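Local coordinates for protein poly-beta-1,6-N-acetyl-D-glucosamine N-deacetylase (Aggregatibacter actinomycetemcomitans, PDB 4U10) that probably removes N-acetyl groups from poly-beta-1,6-N-acetyl-D-glucosamine as a metal-dependent polysaccharide deacetylase, this chain being the deacetylase part of a longer protein, at residues A[233-236]-A[241-244]; A[236-239]-A[244-247]. All coordinates share one frame; numbering follows the deposited sequence.

Contact 1: A[233-236]-A[241-244]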
ATOM      1  N   GLY A 233      -5.829  -9.896   4.368  1.00 29.19           N
ATOM      2  CA  GLY A 233      -7.037 -10.735   4.383  1.00 36.88           C
ATOM      3  C   GLY A 233      -7.561 -11.149   5.754  1.00 38.61           C
ATOM      4  O   GLY A 233      -8.417 -12.015   5.847  1.00 49.93           O
ATOM      5  N   GLN A 234      -7.060 -10.513   6.796  1.00 41.69           N
ATOM      6  CA  GLN A 234      -7.556 -10.688   8.157  1.00 46.60           C
ATOM      7  C   GLN A 234      -8.952 -10.045   8.438  1.00 48.63           C
ATOM      8  O   GLN A 234      -9.442 -10.026   9.596  1.00 55.58           O
ATOM      9  CB  GLN A 234      -6.469 -10.179   9.137  1.00 48.83           C
ATOM     10  CG  GLN A 234      -5.798  -8.815   8.860  1.00 51.82           C
ATOM     11  CD  GLN A 234      -4.419  -8.908   8.195  1.00 52.14           C
ATOM     12  OE1 GLN A 234      -4.326  -9.222   7.016  1.00 57.31           O
ATOM     13  NE2 GLN A 234      -3.352  -8.619   8.947  1.00 46.70           N
ATOM     14  N   LYS A 235      -9.565  -9.497   7.384  1.00 44.42           N
ATOM     15  CA  LYS A 235     -10.908  -8.880   7.395  1.00 38.59           C
ATOM     16  C   LYS A 235     -11.308  -8.791   5.933  1.00 40.23           C
ATOM     17  O   LYS A 235     -10.462  -8.461   5.083  1.00 37.15           O
ATOM     18  CB  LYS A 235     -10.859  -7.477   7.999  1.00 38.36           C
ATOM     19  CG  LYS A 235     -12.160  -6.694   7.909  1.00 37.52           C
ATOM     20  CD  LYS A 235     -12.089  -5.456   8.780  1.00 37.33           C
ATOM     21  CE  LYS A 235     -13.451  -4.837   8.948  1.00 36.74           C
ATOM     22  NZ  LYS A 235     -13.487  -3.441   8.460  1.00 34.20           N
ATOM     23  N   ILE A 236     -12.552  -9.118   5.596  1.00 36.19           N
ATOM     24  CA  ILE A 236     -12.883  -9.255   4.170  1.00 39.49           C
ATOM     25  C   ILE A 236     -13.844  -8.168   3.718  1.00 39.96           C
ATOM     26  O   ILE A 236     -13.602  -7.507   2.696  1.00 37.01           O
ATOM     27  CB  ILE A 236     -13.462 -10.646   3.805  1.00 45.64           C
ATOM     28  CG1 ILE A 236     -12.480 -11.793   4.157  1.00 48.99           C
ATOM     29  CG2 ILE A 236     -13.900 -10.698   2.344  1.00 44.44           C
ATOM     30  CD1 ILE A 236     -11.136 -11.836   3.447  1.00 53.22           C
ATOM     31  N   GLY A 241     -17.273   3.886   6.676  1.00 25.61           N
ATOM     32  CA  GLY A 241     -16.914   4.376   7.984  1.00 25.55           C
ATOM     33  C   GLY A 241     -15.858   3.572   8.719  1.00 24.00           C
ATOM     34  O   GLY A 241     -15.283   4.098   9.668  1.00 25.87           O
ATOM     35  N   ASP A 242     -15.628   2.310   8.335  1.00 26.00           N
ATOM     36  CA  ASP A 242     -14.620   1.446   9.001  1.00 24.64           C
ATOM     37  C   ASP A 242     -13.246   2.091   8.954  1.00 25.63           C
ATOM     38  O   ASP A 242     -12.876   2.675   7.936  1.00 24.25           O
ATOM     39  CB  ASP A 242     -14.548   0.069   8.351  1.00 26.88           C
ATOM     40  CG  ASP A 242     -15.741  -0.809   8.719  1.00 26.68           C
ATOM     41  OD1 ASP A 242     -16.575  -0.366   9.542  1.00 25.39           O
ATOM     42  OD2 ASP A 242     -15.842  -1.916   8.182  1.00 24.86           O
ATOM     43  N   ARG A 243     -12.538   2.021  10.075  1.00 23.60           N
ATOM     44  CA  ARG A 243     -11.146   2.417  10.192  1.00 26.37           C
ATOM     45  C   ARG A 243     -10.215   1.312   9.685  1.00 25.17           C
ATOM     46  O   ARG A 243      -9.275   1.567   8.923  1.00 23.02           O
ATOM     47  CB  ARG A 243     -10.829   2.704  11.658  1.00 29.58           C
ATOM     48  CG  ARG A 243     -11.603   3.883  12.246  1.00 36.82           C
ATOM     49  CD  ARG A 243     -11.651   3.764  13.795  1.00 43.00           C
ATOM     50  NE  ARG A 243     -11.816   5.044  14.507  1.00 49.72           N
ATOM     51  CZ  ARG A 243     -12.880   5.852  14.434  1.00 51.98           C
ATOM     52  NH1 ARG A 243     -13.949   5.571  13.668  1.00 49.95           N
ATOM     53  NH2 ARG A 243     -12.864   6.977  15.144  1.00 55.54           N
ATOM     54  N   TYR A 244     -10.511   0.081  10.094  1.00 25.93           N
ATOM     55  CA  TYR A 244      -9.719  -1.137   9.743  1.00 26.63           C
ATOM     56  C   TYR A 244     -10.201  -1.680   8.408  1.00 25.01           C
ATOM     57  O   TYR A 244     -11.325  -2.179   8.319  1.00 24.38           O
ATOM     58  CB  TYR A 244      -9.925  -2.185  10.854  1.00 28.01           C
ATOM     59  CG  TYR A 244      -9.324  -3.579  10.708  1.00 31.25           C
ATOM     60  CD1 TYR A 244      -8.373  -3.908   9.727  1.00 36.90           C
ATOM     61  CD2 TYR A 244      -9.688  -4.563  11.600  1.00 38.96           C
ATOM     62  CE1 TYR A 244      -7.862  -5.196   9.645  1.00 34.38           C
ATOM     63  CE2 TYR A 244      -9.169  -5.838  11.544  1.00 40.77           C
ATOM     64  CZ  TYR A 244      -8.260  -6.156  10.574  1.00 39.77           C
ATOM     65  OH  TYR A 244      -7.775  -7.450  10.584  1.00 43.57           O
TER

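Contact 2: A[236-239]-A[244-247]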
ATOM      1  N   ILE A 236     -12.552  -9.118   5.596  1.00 36.19           N
ATOM      2  CA  ILE A 236     -12.883  -9.255   4.170  1.00 39.49           C
ATOM      3  C   ILE A 236     -13.844  -8.168   3.718  1.00 39.96           C
ATOM      4  O   ILE A 236     -13.602  -7.507   2.696  1.00 37.01           O
ATOM      5  CB  ILE A 236     -13.462 -10.646   3.805  1.00 45.64           C
ATOM      6  CG1 ILE A 236     -12.480 -11.793   4.157  1.00 48.99           C
ATOM      7  CG2 ILE A 236     -13.900 -10.698   2.344  1.00 44.44           C
ATOM      8  CD1 ILE A 236     -11.136 -11.836   3.447  1.00 53.22           C
ATOM      9  N   ILE A 237     -14.915  -7.975   4.484  1.00 36.34           N
ATOM     10  CA  ILE A 237     -15.884  -6.945   4.171  1.00 35.70           C
ATOM     11  C   ILE A 237     -15.609  -5.640   4.962  1.00 33.93           C
ATOM     12  O   ILE A 237     -15.297  -5.638   6.167  1.00 29.69           O
ATOM     13  CB  ILE A 237     -17.341  -7.452   4.344  1.00 38.79           C
ATOM     14  CG1 ILE A 237     -17.843  -7.205   5.754  1.00 39.52           C
ATOM     15  CG2 ILE A 237     -17.463  -8.927   3.949  1.00 40.43           C
ATOM     16  CD1 ILE A 237     -18.433  -5.812   5.924  1.00 39.14           C
ATOM     17  N   ASN A 238     -15.722  -4.517   4.268  1.00 26.00           N
ATOM     18  CA  ASN A 238     -15.475  -3.249   4.864  1.00 24.50           C
ATOM     19  C   ASN A 238     -16.781  -2.492   4.749  1.00 27.24           C
ATOM     20  O   ASN A 238     -17.431  -2.605   3.725  1.00 28.39           O
ATOM     21  CB  ASN A 238     -14.352  -2.552   4.083  1.00 22.62           C
ATOM     22  CG  ASN A 238     -13.067  -3.384   4.021  1.00 21.91           C
ATOM     23  OD1 ASN A 238     -12.524  -3.728   5.046  1.00 20.91           O
ATOM     24  ND2 ASN A 238     -12.585  -3.676   2.833  1.00 18.94           N
ATOM     25  N   LYS A 239     -17.200  -1.774   5.788  1.00 28.49           N
ATOM     26  CA  LYS A 239     -18.414  -0.958   5.716  1.00 27.64           C
ATOM     27  C   LYS A 239     -17.963   0.464   5.639  1.00 25.39           C
ATOM     28  O   LYS A 239     -16.916   0.815   6.130  1.00 20.03           O
ATOM     29  CB  LYS A 239     -19.278  -1.122   6.970  1.00 33.63           C
ATOM     30  CG  LYS A 239     -19.914  -2.488   7.108  1.00 40.28           C
ATOM     31  CD  LYS A 239     -21.171  -2.482   7.990  1.00 46.43           C
ATOM     32  CE  LYS A 239     -22.205  -3.479   7.458  1.00 52.00           C
ATOM     33  NZ  LYS A 239     -21.604  -4.826   7.188  1.00 55.37           N
ATOM     34  N   TYR A 244     -10.511   0.081  10.094  1.00 25.93           N
ATOM     35  CA  TYR A 244      -9.719  -1.137   9.743  1.00 26.63           C
ATOM     36  C   TYR A 244     -10.201  -1.680   8.408  1.00 25.01           C
ATOM     37  O   TYR A 244     -11.325  -2.179   8.319  1.00 24.38           O
ATOM     38  CB  TYR A 244      -9.925  -2.185  10.854  1.00 28.01           C
ATOM     39  CG  TYR A 244      -9.324  -3.579  10.708  1.00 31.25           C
ATOM     40  CD1 TYR A 244      -8.373  -3.908   9.727  1.00 36.90           C
ATOM     41  CD2 TYR A 244      -9.688  -4.563  11.600  1.00 38.96           C
ATOM     42  CE1 TYR A 244      -7.862  -5.196   9.645  1.00 34.38           C
ATOM     43  CE2 TYR A 244      -9.169  -5.838  11.544  1.00 40.77           C
ATOM     44  CZ  TYR A 244      -8.260  -6.156  10.574  1.00 39.77           C
ATOM     45  OH  TYR A 244      -7.775  -7.450  10.584  1.00 43.57           O
ATOM     46  N   VAL A 245      -9.373  -1.588   7.379  1.00 19.88           N
ATOM     47  CA  VAL A 245      -9.803  -1.964   6.038  1.00 19.71           C
ATOM     48  C   VAL A 245      -9.043  -3.213   5.635  1.00 18.27           C
ATOM     49  O   VAL A 245      -7.843  -3.215   5.704  1.00 18.35           O
ATOM     50  CB  VAL A 245      -9.451  -0.856   5.071  1.00 21.21           C
ATOM     51  CG1 VAL A 245      -9.768  -1.319   3.646  1.00 23.73           C
ATOM     52  CG2 VAL A 245     -10.193   0.413   5.436  1.00 20.90           C
ATOM     53  N   GLY A 246      -9.718  -4.299   5.309  1.00 16.82           N
ATOM     54  CA  GLY A 246      -9.071  -5.501   4.784  1.00 16.87           C
ATOM     55  C   GLY A 246      -8.946  -5.535   3.287  1.00 17.00           C
ATOM     56  O   GLY A 246      -9.703  -4.887   2.543  1.00 17.18           O
ATOM     57  N   ARG A 247      -7.979  -6.305   2.820  1.00 16.63           N
ATOM     58  CA  ARG A 247      -7.673  -6.372   1.430  1.00 16.23           C
ATOM     59  C   ARG A 247      -7.374  -7.804   1.022  1.00 18.54           C
ATOM     60  O   ARG A 247      -6.878  -8.629   1.829  1.00 15.65           O
ATOM     61  CB  ARG A 247      -6.454  -5.461   1.126  1.00 15.65           C
ATOM     62  CG  ARG A 247      -6.570  -3.982   1.550  1.00 14.45           C
ATOM     63  CD  ARG A 247      -5.423  -3.180   0.926  1.00 14.16           C
ATOM     64  NE  ARG A 247      -4.117  -3.624   1.480  1.00 13.06           N
ATOM     65  CZ  ARG A 247      -2.922  -3.285   1.001  1.00 13.32           C
ATOM     66  NH1 ARG A 247      -2.809  -2.511  -0.068  1.00 13.47           N
ATOM     67  NH2 ARG A 247      -1.806  -3.757   1.560  1.00 13.65           N
TER
HETATM   68  O   HOH W   1     -11.775  -6.241   1.085  1.00 20.08           O

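Contact 1: A[233-236]-A[241-244]
Lys235 reaches along Tyr244 to Asp242, its ammonium group carrying the polar side of this surface contact. Lys235 NZ forms a salt bridge with Asp242 OD2 at 2.8 Å, meeting it from above the carboxylate plane (47°). Lys235 NZ also donates a hydrogen bond to the carbonyl Tyr244 O; the modelled 2.5 Å is unusually short and the exact distance doubtful. Asp242 OD2 also accepts a hydrogen bond from Lys239 N, so one carboxylate oxygen links Lys235 NZ to the backbone N-H of Lys239. Both segments lie in loops of the polysaccharide deacetylase fold, on either side of strand 238-239, and the second runs into strand 244-245, the edge strand of a small parallel sheet. The aliphatic contact is a CH-pi interaction: Lys235 CD sits 3.8 Å from the centroid of the Tyr244 ring, over its face. The Lys235 chain, running opposite to the tyrosine, is extended as far as CE (chi1 173°) and bends at its last torsion, which carries NZ toward Tyr244 O and Asp242 OD2. Gln234 approaches the ring near its plane, with CG 3.0 Å from Tyr244 OH; its amide plane stands nearly perpendicular to the ring, which Phe213 meets edge-to-face.

Contact 2: A[236-239]-A[244-247]
Asn238 holds Gly246 with both ends of its side-chain amide, tying the strand 238-239 to the chain leaving strand 244-245. The two strands belong to different sheets of the deacetylase fold: 238-239 pairs antiparallel with strand 3-13, whereas 244-245 runs parallel to strand 228-230. The close part of the contact is this buried two-bond grip, in which an asparagine side chain stands in for a backbone partner. Gly246 N donates to Asn238 OD1 at 2.9 Å, and Asn238 ND2 returns a bond to Gly246 O at 3.1 Å, the acceptor lying only 10° out of the amide plane. Engaging the N-H and the C=O of one residue fixes the rotation of the amide and shows which end is oxygen. ND2 has a further acceptor in Tyr4 O, on strand 3-13. A chi1 of -57° places the amide of Asn238 against Gly246, and Val245 CG1 packs on it, 3.8 Å from Asn238 ND2. Val245 itself rests on Tyr4 and Val6 of strand 3-13 and on Phe230. Toward Ile236 the contact is looser: the exposed Ile236 side chain comes no nearer than 5.6 Å, from CD1 to Arg247 O, and a water makes the link. This water donates to Ile236 O at 2.7 Å and to Gly246 O at 2.9 Å, giving Gly246 O two donors, the water and Asn238 ND2.

The contacts join successive pieces of residues 233-247, with centres about 3 Å apart, and share Ile236 and Tyr244. Contact 1 is the surface one, between loops, and relies on charge and on an aliphatic chain laid over an aromatic face. Contact 2 is largely buried beside strand 3-13 and relies on neutral amide-to-backbone bonds and a bridging water. Lys235 CB packs against Gly246 CA at 4.2 Å, bringing the two directly together. The side chain of Gln234 is about 10 Å from a bound zinc ion. Neither contact supplies a zinc ligand, but Arg247, at the end of segment 244-247, reaches the site as a second-shell residue through its salt bridge to the zinc ligand Asp74.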